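Local coordinates for acyl-CoA dehydrogenase domain protein Tcur3481 (Thermomonospora curvata, PDB 6WY9) that probably acts as an FAD-dependent acyl-CoA dehydrogenase and binds its flavin cofactor in the reduced form, at residues T120-E125 and A152-I157; A160-V165 and L175-A180; P183-E188 and G199-D204. One frame throughout, in Å; residues are numbered along the deposited sequence.

Contact 1 of 3, residues T120-E125 and A152-I157; sequences TVALEE and AVVPSI
Thr120 OG1 reaches Pro155 O at 2.7 Å within the plane of that carbonyl, on a lone pair, with a C=O...donor angle of 144°. Ala152 N instead stands above the carbonyl of Glu124, 42° out of its plane, and bonds to Glu124 O at 2.8 Å. Between these two direct bonds the chains stay apart: the axes of strands 120-122 and 152-154 come no nearer than 7.1 Å, too far for a ladder. Side chains and water fill the interval. Thr120 CG2 crosses Val154 CG1 at 3.6 Å, and Ala122 CB meets the other branch, Val154 CG2. Pro155 presents its CD to Val121 O at 3.4 Å. With chi1 at -178°, Thr120 swings OG1 away from its own N and toward the proline carbonyl. One water accepts from Glu124 N at 2.8 Å and also approaches Ala152 O; a second lies 2.8 Å from both Glu124 OE1 and Val153 O, with more acceptors in reach than protons. Glu124 OE2 bonds to Leu344 N and forms a salt bridge with a basic side chain of another protein chain. A valine in place of Thr120 would probably leave Pro155 O without its hydroxyl donor. Val153 and Val154 both face Gly199, a G1 bulge in strand 144-154. The chemistry implies a mostly buried seam where one hydroxyl bond, one amide bond and two waters stand in for a regular strand ladder.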
ATOM      1  N   THR B 120      -8.625  25.480 -25.221  1.00 46.26           N
ATOM      2  CA  THR B 120      -8.394  24.807 -23.952  1.00 45.79           C
ATOM      3  C   THR B 120      -9.742  24.643 -23.270  1.00 45.97           C
ATOM      4  O   THR B 120     -10.778  25.098 -23.765  1.00 44.79           O
ATOM      5  CB  THR B 120      -7.364  25.565 -23.081  1.00 45.51           C
ATOM      6  OG1 THR B 120      -7.139  24.836 -21.871  1.00 43.16           O
ATOM      7  CG2 THR B 120      -7.860  26.996 -22.751  1.00 46.40           C
ATOM      8  N   VAL B 121      -9.723  23.941 -22.138  1.00 45.86           N
ATOM      9  CA  VAL B 121     -10.929  23.680 -21.373  1.00 43.71           C
ATOM     10  C   VAL B 121     -10.710  24.161 -19.946  1.00 44.72           C
ATOM     11  O   VAL B 121      -9.626  23.971 -19.372  1.00 44.29           O
ATOM     12  CB  VAL B 121     -11.290  22.186 -21.409  1.00 43.17           C
ATOM     13  CG1 VAL B 121     -11.449  21.782 -22.853  1.00 44.69           C
ATOM     14  CG2 VAL B 121     -10.184  21.318 -20.719  1.00 39.79           C
ATOM     15  N   ALA B 122     -11.754  24.760 -19.385  1.00 43.01           N
ATOM     16  CA  ALA B 122     -11.765  25.347 -18.047  1.00 43.23           C
ATOM     17  C   ALA B 122     -12.824  24.573 -17.268  1.00 43.16           C
ATOM     18  O   ALA B 122     -13.995  24.947 -17.232  1.00 43.71           O
ATOM     19  CB  ALA B 122     -12.056  26.863 -18.105  1.00 44.37           C
ATOM     20  N   LEU B 123     -12.391  23.467 -16.657  1.00 41.62           N
ATOM     21  CA  LEU B 123     -13.262  22.507 -16.010  1.00 41.70           C
ATOM     22  C   LEU B 123     -13.075  22.500 -14.509  1.00 42.52           C
ATOM     23  O   LEU B 123     -13.780  21.757 -13.832  1.00 42.37           O
ATOM     24  CB  LEU B 123     -12.992  21.087 -16.577  1.00 40.75           C
ATOM     25  CG  LEU B 123     -13.153  20.965 -18.102  1.00 40.90           C
ATOM     26  CD1 LEU B 123     -12.790  19.548 -18.569  1.00 41.04           C
ATOM     27  CD2 LEU B 123     -14.632  21.282 -18.420  1.00 41.65           C
ATOM     28  N   GLU B 124     -12.130  23.286 -13.966  1.00 42.07           N
ATOM     29  CA  GLU B 124     -11.845  23.227 -12.540  1.00 41.75           C
ATOM     30  C   GLU B 124     -12.025  24.582 -11.861  1.00 42.84           C
ATOM     31  O   GLU B 124     -11.923  25.638 -12.499  1.00 45.11           O
ATOM     32  CB  GLU B 124     -10.428  22.689 -12.312  1.00 38.98           C
ATOM     33  CG  GLU B 124     -10.315  21.208 -12.712  1.00 39.61           C
ATOM     34  CD  GLU B 124      -8.855  20.717 -12.648  1.00 39.72           C
ATOM     35  OE1 GLU B 124      -8.018  21.163 -13.465  1.00 37.57           O
ATOM     36  OE2 GLU B 124      -8.547  19.912 -11.738  1.00 38.46           O
ATOM     37  N   GLU B 125     -12.238  24.517 -10.534  1.00 41.25           N
ATOM     38  CA  GLU B 125     -12.445  25.661  -9.656  1.00 41.73           C
ATOM     39  C   GLU B 125     -11.685  25.472  -8.345  1.00 43.10           C
ATOM     40  O   GLU B 125     -11.446  24.344  -7.901  1.00 44.27           O
ATOM     41  CB  GLU B 125     -13.960  25.911  -9.360  1.00 41.80           C
ATOM     42  CG  GLU B 125     -14.698  26.397 -10.642  1.00 42.94           C
ATOM     43  CD  GLU B 125     -16.210  26.489 -10.485  1.00 46.20           C
ATOM     44  OE1 GLU B 125     -16.719  26.140  -9.391  1.00 46.81           O
ATOM     45  OE2 GLU B 125     -16.883  26.890 -11.463  1.00 47.39           O
ATOM     46  N   ALA B 152     -10.123  27.746 -12.200  1.00 41.84           N
ATOM     47  CA  ALA B 152      -8.773  27.558 -11.694  1.00 41.59           C
ATOM     48  C   ALA B 152      -7.867  26.914 -12.741  1.00 40.81           C
ATOM     49  O   ALA B 152      -8.236  25.920 -13.376  1.00 38.82           O
ATOM     50  CB  ALA B 152      -8.802  26.674 -10.428  1.00 40.12           C
ATOM     51  N   VAL B 153      -6.633  27.427 -12.837  1.00 40.17           N
ATOM     52  CA  VAL B 153      -5.536  26.717 -13.491  1.00 40.69           C
ATOM     53  C   VAL B 153      -5.993  26.112 -14.813  1.00 40.58           C
ATOM     54  O   VAL B 153      -5.862  24.902 -15.051  1.00 39.90           O
ATOM     55  CB  VAL B 153      -4.897  25.625 -12.584  1.00 40.93           C
ATOM     56  CG1 VAL B 153      -4.075  26.257 -11.436  1.00 41.54           C
ATOM     57  CG2 VAL B 153      -5.912  24.588 -12.045  1.00 40.44           C
ATOM     58  N   VAL B 154      -6.473  26.960 -15.701  1.00 40.65           N
ATOM     59  CA  VAL B 154      -6.810  26.540 -17.057  1.00 42.50           C
ATOM     60  C   VAL B 154      -5.535  26.199 -17.814  1.00 43.14           C
ATOM     61  O   VAL B 154      -4.635  27.045 -17.901  1.00 43.67           O
ATOM     62  CB  VAL B 154      -7.590  27.662 -17.765  1.00 42.53           C
ATOM     63  CG1 VAL B 154      -7.903  27.268 -19.202  1.00 43.44           C
ATOM     64  CG2 VAL B 154      -8.827  27.983 -16.929  1.00 43.16           C
ATOM     65  N   PRO B 155      -5.408  24.996 -18.374  1.00 43.54           N
ATOM     66  CA  PRO B 155      -4.097  24.559 -18.865  1.00 42.69           C
ATOM     67  C   PRO B 155      -3.758  25.220 -20.186  1.00 43.82           C
ATOM     68  O   PRO B 155      -4.633  25.486 -21.016  1.00 42.92           O
ATOM     69  CB  PRO B 155      -4.261  23.040 -19.032  1.00 42.74           C
ATOM     70  CG  PRO B 155      -5.783  22.889 -19.332  1.00 43.03           C
ATOM     71  CD  PRO B 155      -6.413  23.923 -18.402  1.00 42.96           C
ATOM     72  N   SER B 156      -2.470  25.515 -20.358  1.00 42.60           N
ATOM     73  CA  SER B 156      -1.921  25.879 -21.657  1.00 45.61           C
ATOM     74  C   SER B 156      -2.731  26.998 -22.313  1.00 46.15           C
ATOM     75  O   SER B 156      -3.055  26.970 -23.509  1.00 47.36           O
ATOM     76  CB  SER B 156      -1.818  24.634 -22.537  1.00 47.79           C
ATOM     77  OG  SER B 156      -0.985  23.670 -21.900  1.00 48.74           O
ATOM     78  N   ILE B 157      -2.992  28.037 -21.518  1.00 45.54           N
ATOM     79  CA  ILE B 157      -3.878  29.142 -21.944  1.00 46.63           C
ATOM     80  C   ILE B 157      -3.276  29.960 -23.077  1.00 48.28           C
ATOM     81  O   ILE B 157      -4.016  30.557 -23.884  1.00 47.81           O
ATOM     82  CB  ILE B 157      -4.228  30.024 -20.725  1.00 49.59           C
ATOM     83  CG1 ILE B 157      -5.369  31.030 -21.066  1.00 54.39           C
ATOM     84  CG2 ILE B 157      -2.982  30.823 -20.310  1.00 49.93           C
ATOM     85  CD1 ILE B 157      -6.770  30.649 -20.622  1.00 55.25           C
TER
HETATM   86  O   HOH W   1     -10.249  25.068 -15.120  1.00 40.19           O
HETATM   87  O   HOH W   2      -8.121  23.307 -15.190  1.00 42.90           O

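Contact 2 of 3, residues A160-V165 and L175-A180; sequences AAHLLV and LFLVDA
A bent hydrogen bond from His162 ND1 to Asp179 OD1, with an N-H...O angle of 141°, is the striking feature here; it is modelled at 2.5 Å, a length so short that its exact value is doubtful. The carboxylate oxygen lies at the edge of the imidazole, almost in the ring plane, yet the ring reaches that oxygen on its anti side. Ring and carboxylate planes stand 60° apart, and the two side chains run alongside each other from a non-hydrogen-bonded antiparallel pair. With His162 CG beside the backbone N, the second torsion of -89° turns ND1 to Asp179 OD1. At the other ring nitrogen, NE2 is hydrogen-bonded to Arg117 NH2, so the imidazole is held at two points.

From this end the ladder of the hairpin 160-169/172-179 continues regularly. Leu163 and Val178 exchange bonds in both directions, Leu163 N to Val178 O and Val178 N to Leu163 O, each 2.8 Å. Val165 and Phe176 form the next hydrogen-bonded pair, and Ala180 N extends the series to Ala161 O, also at 2.8 Å. Leu164 shares the sheet face of His162 and spreads its two methyls: CD2 crosses Leu177 CD1 at 3.9 Å, while CD1 meets Leu175 CD2 at 4.1 Å. On the other face Val165 CG2 crosses Val178 CG2 at 4.0 Å. Phe176 has Val165 O at its ring edge, 3.6 Å from CD1, and its ring packs edge-to-face with Trp145. Donation from ND1, with an arginine at NE2, is consistent with a neutral imidazole, which would let the ring bridge Arg117 and Asp179 and set a polar pair beside the leucines and valines of this ladder.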
ATOM      1  N   ALA B 160      -4.431  30.060 -27.033  1.00 53.82           N
ATOM      2  CA  ALA B 160      -5.740  29.446 -27.261  1.00 53.41           C
ATOM      3  C   ALA B 160      -6.733  30.519 -27.716  1.00 56.65           C
ATOM      4  O   ALA B 160      -6.824  31.581 -27.096  1.00 57.83           O
ATOM      5  CB  ALA B 160      -6.236  28.752 -25.998  1.00 49.94           C
ATOM      6  N   ALA B 161      -7.446  30.259 -28.818  1.00 57.96           N
ATOM      7  CA  ALA B 161      -8.377  31.253 -29.360  1.00 58.30           C
ATOM      8  C   ALA B 161      -9.765  31.166 -28.709  1.00 57.65           C
ATOM      9  O   ALA B 161     -10.515  32.153 -28.691  1.00 58.59           O
ATOM     10  CB  ALA B 161      -8.483  31.092 -30.879  1.00 61.59           C
ATOM     11  N   HIS B 162     -10.112  30.003 -28.165  1.00 55.36           N
ATOM     12  CA  HIS B 162     -11.410  29.754 -27.569  1.00 54.88           C
ATOM     13  C   HIS B 162     -11.235  28.774 -26.427  1.00 54.18           C
ATOM     14  O   HIS B 162     -10.307  27.961 -26.428  1.00 54.17           O
ATOM     15  CB  HIS B 162     -12.413  29.166 -28.563  1.00 56.50           C
ATOM     16  CG  HIS B 162     -12.325  29.752 -29.933  1.00 59.29           C
ATOM     17  ND1 HIS B 162     -13.031  30.869 -30.309  1.00 61.47           N
ATOM     18  CD2 HIS B 162     -11.626  29.362 -31.023  1.00 61.59           C
ATOM     19  CE1 HIS B 162     -12.767  31.152 -31.573  1.00 64.94           C
ATOM     20  NE2 HIS B 162     -11.920  30.249 -32.032  1.00 64.72           N
ATOM     21  N   LEU B 163     -12.147  28.859 -25.461  1.00 53.40           N
ATOM     22  CA  LEU B 163     -12.184  28.003 -24.286  1.00 52.65           C
ATOM     23  C   LEU B 163     -13.576  27.408 -24.134  1.00 51.51           C
ATOM     24  O   LEU B 163     -14.577  28.103 -24.322  1.00 53.21           O
ATOM     25  CB  LEU B 163     -11.869  28.783 -23.006  1.00 53.68           C
ATOM     26  CG  LEU B 163     -10.621  29.659 -22.892  1.00 56.40           C
ATOM     27  CD1 LEU B 163     -10.909  31.023 -23.495  1.00 57.92           C
ATOM     28  CD2 LEU B 163     -10.232  29.788 -21.408  1.00 56.30           C
ATOM     29  N   LEU B 164     -13.639  26.127 -23.775  1.00 49.90           N
ATOM     30  CA  LEU B 164     -14.867  25.547 -23.260  1.00 48.63           C
ATOM     31  C   LEU B 164     -14.859  25.691 -21.743  1.00 48.56           C
ATOM     32  O   LEU B 164     -13.943  25.188 -21.074  1.00 50.34           O
ATOM     33  CB  LEU B 164     -14.985  24.079 -23.666  1.00 47.13           C
ATOM     34  CG  LEU B 164     -14.869  23.790 -25.146  1.00 48.01           C
ATOM     35  CD1 LEU B 164     -15.190  22.338 -25.427  1.00 48.27           C
ATOM     36  CD2 LEU B 164     -15.803  24.758 -25.993  1.00 49.31           C
ATOM     37  N   VAL B 165     -15.889  26.341 -21.203  1.00 46.82           N
ATOM     38  CA  VAL B 165     -15.988  26.716 -19.790  1.00 44.97           C
ATOM     39  C   VAL B 165     -17.225  26.044 -19.198  1.00 44.74           C
ATOM     40  O   VAL B 165     -18.327  26.243 -19.715  1.00 44.93           O
ATOM     41  CB  VAL B 165     -16.118  28.246 -19.633  1.00 45.55           C
ATOM     42  CG1 VAL B 165     -16.370  28.648 -18.144  1.00 46.82           C
ATOM     43  CG2 VAL B 165     -14.918  28.966 -20.238  1.00 45.85           C
ATOM     44  N   LEU B 175     -21.833  23.244 -20.556  1.00 49.14           N
ATOM     45  CA  LEU B 175     -20.541  23.564 -21.144  1.00 49.08           C
ATOM     46  C   LEU B 175     -20.762  24.628 -22.222  1.00 49.77           C
ATOM     47  O   LEU B 175     -21.678  24.508 -23.056  1.00 52.75           O
ATOM     48  CB  LEU B 175     -19.859  22.287 -21.698  1.00 48.60           C
ATOM     49  CG  LEU B 175     -18.355  22.324 -22.004  1.00 49.07           C
ATOM     50  CD1 LEU B 175     -17.559  22.641 -20.739  1.00 46.23           C
ATOM     51  CD2 LEU B 175     -17.875  20.990 -22.600  1.00 49.93           C
ATOM     52  N   PHE B 176     -19.943  25.685 -22.183  1.00 48.93           N
ATOM     53  CA  PHE B 176     -20.154  26.879 -23.001  1.00 51.18           C
ATOM     54  C   PHE B 176     -18.862  27.277 -23.684  1.00 52.55           C
ATOM     55  O   PHE B 176     -17.804  27.282 -23.049  1.00 53.35           O
ATOM     56  CB  PHE B 176     -20.628  28.062 -22.156  1.00 51.66           C
ATOM     57  CG  PHE B 176     -21.856  27.775 -21.344  1.00 51.91           C
ATOM     58  CD1 PHE B 176     -21.772  27.040 -20.158  1.00 50.35           C
ATOM     59  CD2 PHE B 176     -23.085  28.256 -21.764  1.00 52.97           C
ATOM     60  CE1 PHE B 176     -22.936  26.790 -19.409  1.00 50.93           C
ATOM     61  CE2 PHE B 176     -24.234  28.019 -21.046  1.00 54.12           C
ATOM     62  CZ  PHE B 176     -24.162  27.295 -19.861  1.00 53.07           C
ATOM     63  N   LEU B 177     -18.959  27.653 -24.961  1.00 52.34           N
ATOM     64  CA  LEU B 177     -17.814  28.115 -25.730  1.00 54.79           C
ATOM     65  C   LEU B 177     -17.605  29.614 -25.550  1.00 57.31           C
ATOM     66  O   LEU B 177     -18.547  30.413 -25.682  1.00 57.19           O
ATOM     67  CB  LEU B 177     -17.993  27.787 -27.213  1.00 58.49           C
ATOM     68  CG  LEU B 177     -16.741  28.018 -28.065  1.00 61.00           C
ATOM     69  CD1 LEU B 177     -16.595  26.926 -29.100  1.00 63.78           C
ATOM     70  CD2 LEU B 177     -16.828  29.383 -28.744  1.00 62.69           C
ATOM     71  N   VAL B 178     -16.358  29.999 -25.298  1.00 59.80           N
ATOM     72  CA  VAL B 178     -16.014  31.397 -25.070  1.00 63.24           C
ATOM     73  C   VAL B 178     -14.826  31.770 -25.941  1.00 61.60           C
ATOM     74  O   VAL B 178     -13.849  31.013 -26.025  1.00 59.61           O
ATOM     75  CB  VAL B 178     -15.695  31.640 -23.581  1.00 64.73           C
ATOM     76  CG1 VAL B 178     -15.183  33.030 -23.393  1.00 68.21           C
ATOM     77  CG2 VAL B 178     -16.946  31.405 -22.745  1.00 64.76           C
ATOM     78  N   ASP B 179     -14.883  32.943 -26.555  1.00 62.30           N
ATOM     79  CA  ASP B 179     -13.720  33.441 -27.284  1.00 63.57           C
ATOM     80  C   ASP B 179     -12.706  34.004 -26.296  1.00 62.96           C
ATOM     81  O   ASP B 179     -13.075  34.588 -25.272  1.00 64.06           O
ATOM     82  CB  ASP B 179     -14.145  34.486 -28.325  1.00 67.98           C
ATOM     83  CG  ASP B 179     -14.956  33.861 -29.451  1.00 71.24           C
ATOM     84  OD1 ASP B 179     -14.725  32.672 -29.757  1.00 71.51           O
ATOM     85  OD2 ASP B 179     -15.843  34.525 -29.999  1.00 75.25           O
ATOM     86  N   ALA B 180     -11.420  33.771 -26.576  1.00 62.38           N
ATOM     87  CA  ALA B 180     -10.368  34.160 -25.637  1.00 62.00           C
ATOM     88  C   ALA B 180     -10.226  35.669 -25.509  1.00 66.59           C
ATOM     89  O   ALA B 180      -9.594  36.130 -24.555  1.00 68.39           O
ATOM     90  CB  ALA B 180      -9.016  33.581 -26.056  1.00 61.18           C
TER

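Contact 3 of 3, residues P183-E188 and G199-D204; sequences PGLSWE and GNLTLD
Leu185 and Leu201 meet closely, CD1 of the first standing 3.3 Å from CD2 of the second, an approach tighter than usual whose detail is doubtful. Their torsions differ: Leu185 has an ordinary CG anti to N, whereas Leu201 is modelled near an eclipsed chi1 of -125°. As modelled, Leu201 CD2 lies in among Leu185, Trp187 and the backbone, 3.4 Å from Ser186 O. Leu185 CD1 also lies beside Leu203 CG at 3.8 Å, the two side chains running the same way. Trp187 takes the position between N and carbonyl carbon, chi1 59°, which leads the indole away from 199-203, while its CE3 still comes obliquely to Leu201 CD2 at 3.8 Å. Near CD1 the partner is Gly199, whose lack of a side chain avoids a tight approach to the indole. Beneath this apolar face, Ser186 with Thr202 and Glu188 with Asn200 form hydrogen-bonded antiparallel pairs, Thr202 N reaching Ser186 O at 2.7 Å. Asn200 spans two partners, OD1 taking Val153 N and ND2 a backbone group of another protein chain. The chemistry implies a two-sided hairpin: leucines and indole on one face, polar residues on the other, and an amide joining it to a neighbouring chain.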
ATOM      1  N   PRO B 183     -15.250  40.127 -24.147  1.00 66.69           N
ATOM      2  CA  PRO B 183     -15.291  41.154 -23.100  1.00 67.91           C
ATOM      3  C   PRO B 183     -15.641  40.531 -21.754  1.00 67.06           C
ATOM      4  O   PRO B 183     -16.382  39.547 -21.665  1.00 65.53           O
ATOM      5  CB  PRO B 183     -16.378  42.130 -23.579  1.00 71.31           C
ATOM      6  CG  PRO B 183     -17.228  41.357 -24.515  1.00 71.02           C
ATOM      7  CD  PRO B 183     -16.382  40.226 -25.082  1.00 68.56           C
ATOM      8  N   GLY B 184     -15.070  41.100 -20.696  1.00 68.99           N
ATOM      9  CA  GLY B 184     -15.257  40.566 -19.359  1.00 68.47           C
ATOM     10  C   GLY B 184     -14.399  39.367 -19.004  1.00 65.61           C
ATOM     11  O   GLY B 184     -14.531  38.831 -17.894  1.00 65.82           O
ATOM     12  N   LEU B 185     -13.518  38.920 -19.886  1.00 62.86           N
ATOM     13  CA  LEU B 185     -12.693  37.753 -19.612  1.00 59.78           C
ATOM     14  C   LEU B 185     -11.282  38.213 -19.283  1.00 58.13           C
ATOM     15  O   LEU B 185     -10.709  39.014 -20.025  1.00 58.74           O
ATOM     16  CB  LEU B 185     -12.681  36.829 -20.824  1.00 61.31           C
ATOM     17  CG  LEU B 185     -11.931  35.526 -20.685  1.00 62.63           C
ATOM     18  CD1 LEU B 185     -12.796  34.613 -19.827  1.00 62.33           C
ATOM     19  CD2 LEU B 185     -11.717  34.967 -22.069  1.00 63.65           C
ATOM     20  N   SER B 186     -10.706  37.713 -18.192  1.00 56.17           N
ATOM     21  CA  SER B 186      -9.300  38.025 -17.962  1.00 57.96           C
ATOM     22  C   SER B 186      -8.649  36.860 -17.247  1.00 56.32           C
ATOM     23  O   SER B 186      -9.332  36.031 -16.633  1.00 54.80           O
ATOM     24  CB  SER B 186      -9.131  39.327 -17.170  1.00 61.99           C
ATOM     25  OG  SER B 186      -9.647  39.191 -15.865  1.00 62.71           O
ATOM     26  N   TRP B 187      -7.324  36.766 -17.335  1.00 55.78           N
ATOM     27  CA  TRP B 187      -6.716  35.728 -16.511  1.00 56.13           C
ATOM     28  C   TRP B 187      -5.376  36.173 -15.949  1.00 55.22           C
ATOM     29  O   TRP B 187      -4.781  37.157 -16.384  1.00 56.42           O
ATOM     30  CB  TRP B 187      -6.574  34.390 -17.250  1.00 58.90           C
ATOM     31  CG  TRP B 187      -5.769  34.420 -18.480  1.00 65.70           C
ATOM     32  CD1 TRP B 187      -4.410  34.255 -18.575  1.00 67.67           C
ATOM     33  CD2 TRP B 187      -6.251  34.562 -19.819  1.00 70.08           C
ATOM     34  NE1 TRP B 187      -4.018  34.310 -19.892  1.00 70.02           N
ATOM     35  CE2 TRP B 187      -5.127  34.494 -20.678  1.00 72.18           C
ATOM     36  CE3 TRP B 187      -7.518  34.749 -20.379  1.00 72.93           C
ATOM     37  CZ2 TRP B 187      -5.235  34.618 -22.068  1.00 75.44           C
ATOM     38  CZ3 TRP B 187      -7.625  34.871 -21.765  1.00 75.82           C
ATOM     39  CH2 TRP B 187      -6.490  34.802 -22.590  1.00 77.22           C
ATOM     40  N   GLU B 188      -4.960  35.460 -14.912  1.00 54.77           N
ATOM     41  CA  GLU B 188      -3.626  35.571 -14.346  1.00 57.27           C
ATOM     42  C   GLU B 188      -2.844  34.315 -14.700  1.00 53.01           C
ATOM     43  O   GLU B 188      -3.291  33.196 -14.416  1.00 50.09           O
ATOM     44  CB  GLU B 188      -3.680  35.736 -12.824  1.00 61.85           C
ATOM     45  CG  GLU B 188      -4.223  37.077 -12.364  1.00 68.05           C
ATOM     46  CD  GLU B 188      -4.269  37.233 -10.842  1.00 71.83           C
ATOM     47  OE1 GLU B 188      -4.189  36.233 -10.104  1.00 71.28           O
ATOM     48  OE2 GLU B 188      -4.396  38.385 -10.383  1.00 76.01           O
ATOM     49  N   GLY B 199      -3.810  29.419 -16.544  1.00 45.09           N
ATOM     50  CA  GLY B 199      -4.417  30.719 -16.280  1.00 46.17           C
ATOM     51  C   GLY B 199      -5.521  30.574 -15.231  1.00 46.17           C
ATOM     52  O   GLY B 199      -6.348  29.661 -15.330  1.00 45.52           O
ATOM     53  N   ASN B 200      -5.510  31.410 -14.195  1.00 45.91           N
ATOM     54  CA  ASN B 200      -6.667  31.532 -13.301  1.00 45.88           C
ATOM     55  C   ASN B 200      -7.605  32.540 -13.962  1.00 47.82           C
ATOM     56  O   ASN B 200      -7.237  33.698 -14.165  1.00 48.50           O
ATOM     57  CB  ASN B 200      -6.256  31.958 -11.892  1.00 45.48           C
ATOM     58  CG  ASN B 200      -5.275  30.964 -11.232  1.00 43.00           C
ATOM     59  OD1 ASN B 200      -5.331  29.765 -11.490  1.00 41.62           O
ATOM     60  ND2 ASN B 200      -4.393  31.463 -10.366  1.00 41.65           N
ATOM     61  N   LEU B 201      -8.786  32.073 -14.356  1.00 48.00           N
ATOM     62  CA  LEU B 201      -9.677  32.772 -15.270  1.00 51.03           C
ATOM     63  C   LEU B 201     -10.735  33.547 -14.482  1.00 51.45           C
ATOM     64  O   LEU B 201     -11.394  32.970 -13.607  1.00 50.76           O
ATOM     65  CB  LEU B 201     -10.348  31.730 -16.169  1.00 54.09           C
ATOM     66  CG  LEU B 201     -10.330  31.733 -17.697  1.00 58.49           C
ATOM     67  CD1 LEU B 201     -11.562  30.938 -18.193  1.00 59.32           C
ATOM     68  CD2 LEU B 201     -10.266  33.173 -18.287  1.00 60.59           C
ATOM     69  N   THR B 202     -10.890  34.844 -14.760  1.00 50.92           N
ATOM     70  CA  THR B 202     -11.993  35.626 -14.197  1.00 53.50           C
ATOM     71  C   THR B 202     -12.984  35.955 -15.307  1.00 53.96           C
ATOM     72  O   THR B 202     -12.594  36.478 -16.361  1.00 55.20           O
ATOM     73  CB  THR B 202     -11.515  36.924 -13.514  1.00 56.20           C
ATOM     74  OG1 THR B 202     -10.770  36.617 -12.330  1.00 57.93           O
ATOM     75  CG2 THR B 202     -12.705  37.776 -13.090  1.00 57.48           C
ATOM     76  N   LEU B 203     -14.267  35.662 -15.070  1.00 53.08           N
ATOM     77  CA  LEU B 203     -15.328  35.912 -16.037  1.00 52.62           C
ATOM     78  C   LEU B 203     -16.319  36.892 -15.430  1.00 55.58           C
ATOM     79  O   LEU B 203     -16.957  36.596 -14.417  1.00 54.47           O
ATOM     80  CB  LEU B 203     -16.033  34.613 -16.425  1.00 51.64           C
ATOM     81  CG  LEU B 203     -15.144  33.533 -17.018  1.00 50.19           C
ATOM     82  CD1 LEU B 203     -14.907  32.472 -15.989  1.00 49.22           C
ATOM     83  CD2 LEU B 203     -15.841  32.919 -18.215  1.00 51.31           C
ATOM     84  N   ASP B 204     -16.457  38.057 -16.041  1.00 58.54           N
ATOM     85  CA  ASP B 204     -17.411  39.041 -15.540  1.00 61.29           C
ATOM     86  C   ASP B 204     -18.447  39.237 -16.647  1.00 60.91           C
ATOM     87  O   ASP B 204     -18.236  40.017 -17.583  1.00 60.48           O
ATOM     88  CB  ASP B 204     -16.675  40.308 -15.147  1.00 66.24           C
ATOM     89  CG  ASP B 204     -17.592  41.431 -14.764  1.00 72.12           C
ATOM     90  OD1 ASP B 204     -18.821  41.232 -14.641  1.00 73.14           O
ATOM     91  OD2 ASP B 204     -17.055  42.547 -14.609  1.00 75.62           O
TER

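Overall arrangement
Contacts 1, 2 and 3 follow one another along the chain without overlap. They lie close together, their centres about 10 Å apart for contacts 1 and 2 and about 11 Å for the other two pairs, and all reach one mixed sheet. Strand 118-122 runs parallel to 160-169, tying contact 1 to the hairpin of contact 2, while strand 144-154 pairs with 197-203 and so joins contact 1 to contact 3. Leu163 and Leu201 meet where contacts 2 and 3 touch. Together they form part of the beta domain that acyl-CoA dehydrogenases place between helical regions, away from the residues of this chain that bind FAD.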